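PDB 3E0R: C3-degrading proteinase (CppA protein) from Streptococcus pneumoniae, which probably degrades complement component C3 as a streptococcal proteinase, although both its halves are related to the glyoxalase clan. Local coordinates for residues 74-79 / 125-130. Residues are numbered along the deposited sequence; the frame is centred on the assembly and turned at random.
Sequences LARLIV and DDIASL
Ile-127 reaches from the loop 125-130 to the strand 74-79 and touches two of its side chains, Arg-76 and Ile-78, with a single methyl group. Just before it, Asp-126 shapes the turn through its backbone: its carbonyl O accepts both the backbone N of Ser-129 and, at 3.0 Å, the hydroxyl OG of Ser-129, which lies almost in line with the carbonyl bond. The Asp-126 carboxylate fits an Asx turn to the N of Ala-128, though the position of its OD1 is doubtful. At Ile-127 the chain enters a 3-10 turn, 127-129, and the CA of Ile-127 lies 9.4 Å from the CA of Ile-78. CG1 is flanked by the backbone N and the carbonyl carbon (chi1 86°), and chi2 of -162° extends the chain so that CD1 makes the contact. There Ile-127 CD1 meets Ile-78 CD1 at 4.0 Å, methyl against methyl, the two side chains crossing at about a right angle. The same CD1 lies 4.1 Å from Arg-76 NH2, approaching the guanidinium obliquely as the two side chains run antiparallel alongside one another. The guanidinium is held by salt bridges from NE to Glu-156 and from NH1 to Glu-110, so the apolar methyl packs beside a group tied down by charge. The carbonyl O of Ile-127 accepts the N of Leu-130 at 3.2 Å and closes the turn. No hydrogen bond joins the two segments. Both lie in the N-terminal CppA region, whose family belongs to the glyoxalase clan. Strand 74-81 pairs parallel with 118-122 and antiparallel with 151-159, with a classic beta bulge at Ala-75 and Arg-76 opposite Glu-156. The loop links strand 118-122 to the edge strand 131-132, and His-122 touches both isoleucines.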
loop_
_atom_site.group_PDB
_atom_site.type_symbol
_atom_site.label_atom_id
_atom_site.label_comp_id
_atom_site.label_asym_id
_atom_site.label_seq_id
_atom_site.Cartn_x
_atom_site.Cartn_y
_atom_site.Cartn_z
ATOM N N LEU A 74 -5.564 -3.025 -6.247
ATOM C CA LEU A 74 -5.615 -2.452 -4.903
ATOM C C LEU A 74 -7.051 -2.069 -4.661
ATOM O O LEU A 74 -7.554 -1.149 -5.279
ATOM C CB LEU A 74 -4.695 -1.219 -4.736
ATOM C CG LEU A 74 -4.695 -0.657 -3.283
ATOM C CD1 LEU A 74 -3.930 -1.511 -2.385
ATOM C CD2 LEU A 74 -4.177 0.743 -3.210
ATOM N N ALA A 75 -7.717 -2.808 -3.791
ATOM C CA ALA A 75 -9.060 -2.493 -3.342
ATOM C C ALA A 75 -8.980 -1.287 -2.369
ATOM O O ALA A 75 -9.557 -0.243 -2.651
ATOM C CB ALA A 75 -9.731 -3.737 -2.701
ATOM N N ARG A 76 -8.216 -1.414 -1.283
ATOM C CA ARG A 76 -7.947 -0.290 -0.365
ATOM C C ARG A 76 -6.564 -0.406 0.281
ATOM O O ARG A 76 -6.170 -1.485 0.629
ATOM C CB ARG A 76 -8.958 -0.266 0.777
ATOM C CG ARG A 76 -10.279 0.440 0.516
ATOM C CD ARG A 76 -10.925 0.901 1.827
ATOM N NE ARG A 76 -11.114 -0.236 2.721
ATOM C CZ ARG A 76 -11.853 -0.225 3.845
ATOM N NH1 ARG A 76 -12.472 0.860 4.267
ATOM N NH2 ARG A 76 -11.964 -1.320 4.572
ATOM N N LEU A 77 -5.857 0.709 0.452
ATOM C CA LEU A 77 -4.682 0.792 1.317
ATOM C C LEU A 77 -5.124 1.200 2.673
ATOM O O LEU A 77 -5.842 2.178 2.812
ATOM C CB LEU A 77 -3.694 1.847 0.820
ATOM C CG LEU A 77 -2.225 1.784 1.335
ATOM C CD1 LEU A 77 -1.454 0.600 0.771
ATOM C CD2 LEU A 77 -1.521 3.122 1.000
ATOM N N ILE A 78 -4.660 0.485 3.687
ATOM C CA ILE A 78 -5.049 0.704 5.084
ATOM C C ILE A 78 -3.832 1.163 5.873
ATOM O O ILE A 78 -2.797 0.537 5.884
ATOM C CB ILE A 78 -5.721 -0.532 5.681
ATOM C CG1 ILE A 78 -6.850 -1.015 4.750
ATOM C CG2 ILE A 78 -6.278 -0.248 7.115
ATOM C CD1 ILE A 78 -7.430 -2.303 5.155
ATOM N N VAL A 79 -3.958 2.339 6.459
ATOM C CA VAL A 79 -2.867 2.978 7.205
ATOM C C VAL A 79 -3.339 3.052 8.632
ATOM O O VAL A 79 -4.236 3.795 8.947
ATOM C CB VAL A 79 -2.545 4.363 6.643
ATOM C CG1 VAL A 79 -1.389 5.012 7.407
ATOM C CG2 VAL A 79 -2.247 4.269 5.103
ATOM N N ASP A 125 -7.791 -1.136 16.641
ATOM C CA ASP A 125 -7.293 -2.523 16.707
ATOM C C ASP A 125 -8.228 -3.440 15.887
ATOM O O ASP A 125 -7.928 -4.603 15.625
ATOM C CB ASP A 125 -7.160 -3.028 18.147
ATOM C CG ASP A 125 -6.625 -1.972 19.099
ATOM O OD1 ASP A 125 -5.530 -2.175 19.678
ATOM O OD2 ASP A 125 -7.313 -0.944 19.283
ATOM N N ASP A 126 -9.356 -2.892 15.470
ATOM C CA ASP A 126 -10.262 -3.585 14.599
ATOM C C ASP A 126 -11.033 -2.527 13.830
ATOM O O ASP A 126 -11.910 -1.856 14.382
ATOM C CB ASP A 126 -11.181 -4.465 15.447
ATOM C CG ASP A 126 -12.433 -4.948 14.696
ATOM O OD1 ASP A 126 -12.460 -4.955 13.435
ATOM O OD2 ASP A 126 -13.395 -5.331 15.408
ATOM N N ILE A 127 -10.706 -2.380 12.554
ATOM C CA ILE A 127 -11.384 -1.391 11.701
ATOM C C ILE A 127 -12.912 -1.676 11.536
ATOM O O ILE A 127 -13.653 -0.855 10.998
ATOM C CB ILE A 127 -10.647 -1.210 10.297
ATOM C CG1 ILE A 127 -11.109 -2.247 9.246
ATOM C CG2 ILE A 127 -9.168 -1.351 10.441
ATOM C CD1 ILE A 127 -10.145 -2.390 8.062
ATOM N N ALA A 128 -13.381 -2.824 12.016
ATOM C CA ALA A 128 -14.816 -3.158 11.990
ATOM C C ALA A 128 -15.660 -2.393 13.065
ATOM O O ALA A 128 -16.880 -2.396 13.024
ATOM C CB ALA A 128 -14.976 -4.645 12.125
ATOM N N SER A 129 -14.991 -1.729 14.008
ATOM C CA SER A 129 -15.637 -0.793 14.943
ATOM C C SER A 129 -15.916 0.591 14.312
ATOM O O SER A 129 -16.608 1.414 14.903
ATOM C CB SER A 129 -14.768 -0.613 16.210
ATOM O OG SER A 129 -13.550 0.071 15.909
ATOM N N LEU A 130 -15.377 0.869 13.132
ATOM C CA LEU A 130 -15.620 2.180 12.510
ATOM C C LEU A 130 -17.097 2.375 12.125
ATOM O O LEU A 130 -17.679 1.526 11.458
ATOM C CB LEU A 130 -14.725 2.420 11.274
ATOM C CG LEU A 130 -13.213 2.442 11.439
ATOM C CD1 LEU A 130 -12.497 2.603 10.046
ATOM C CD2 LEU A 130 -12.754 3.519 12.474
#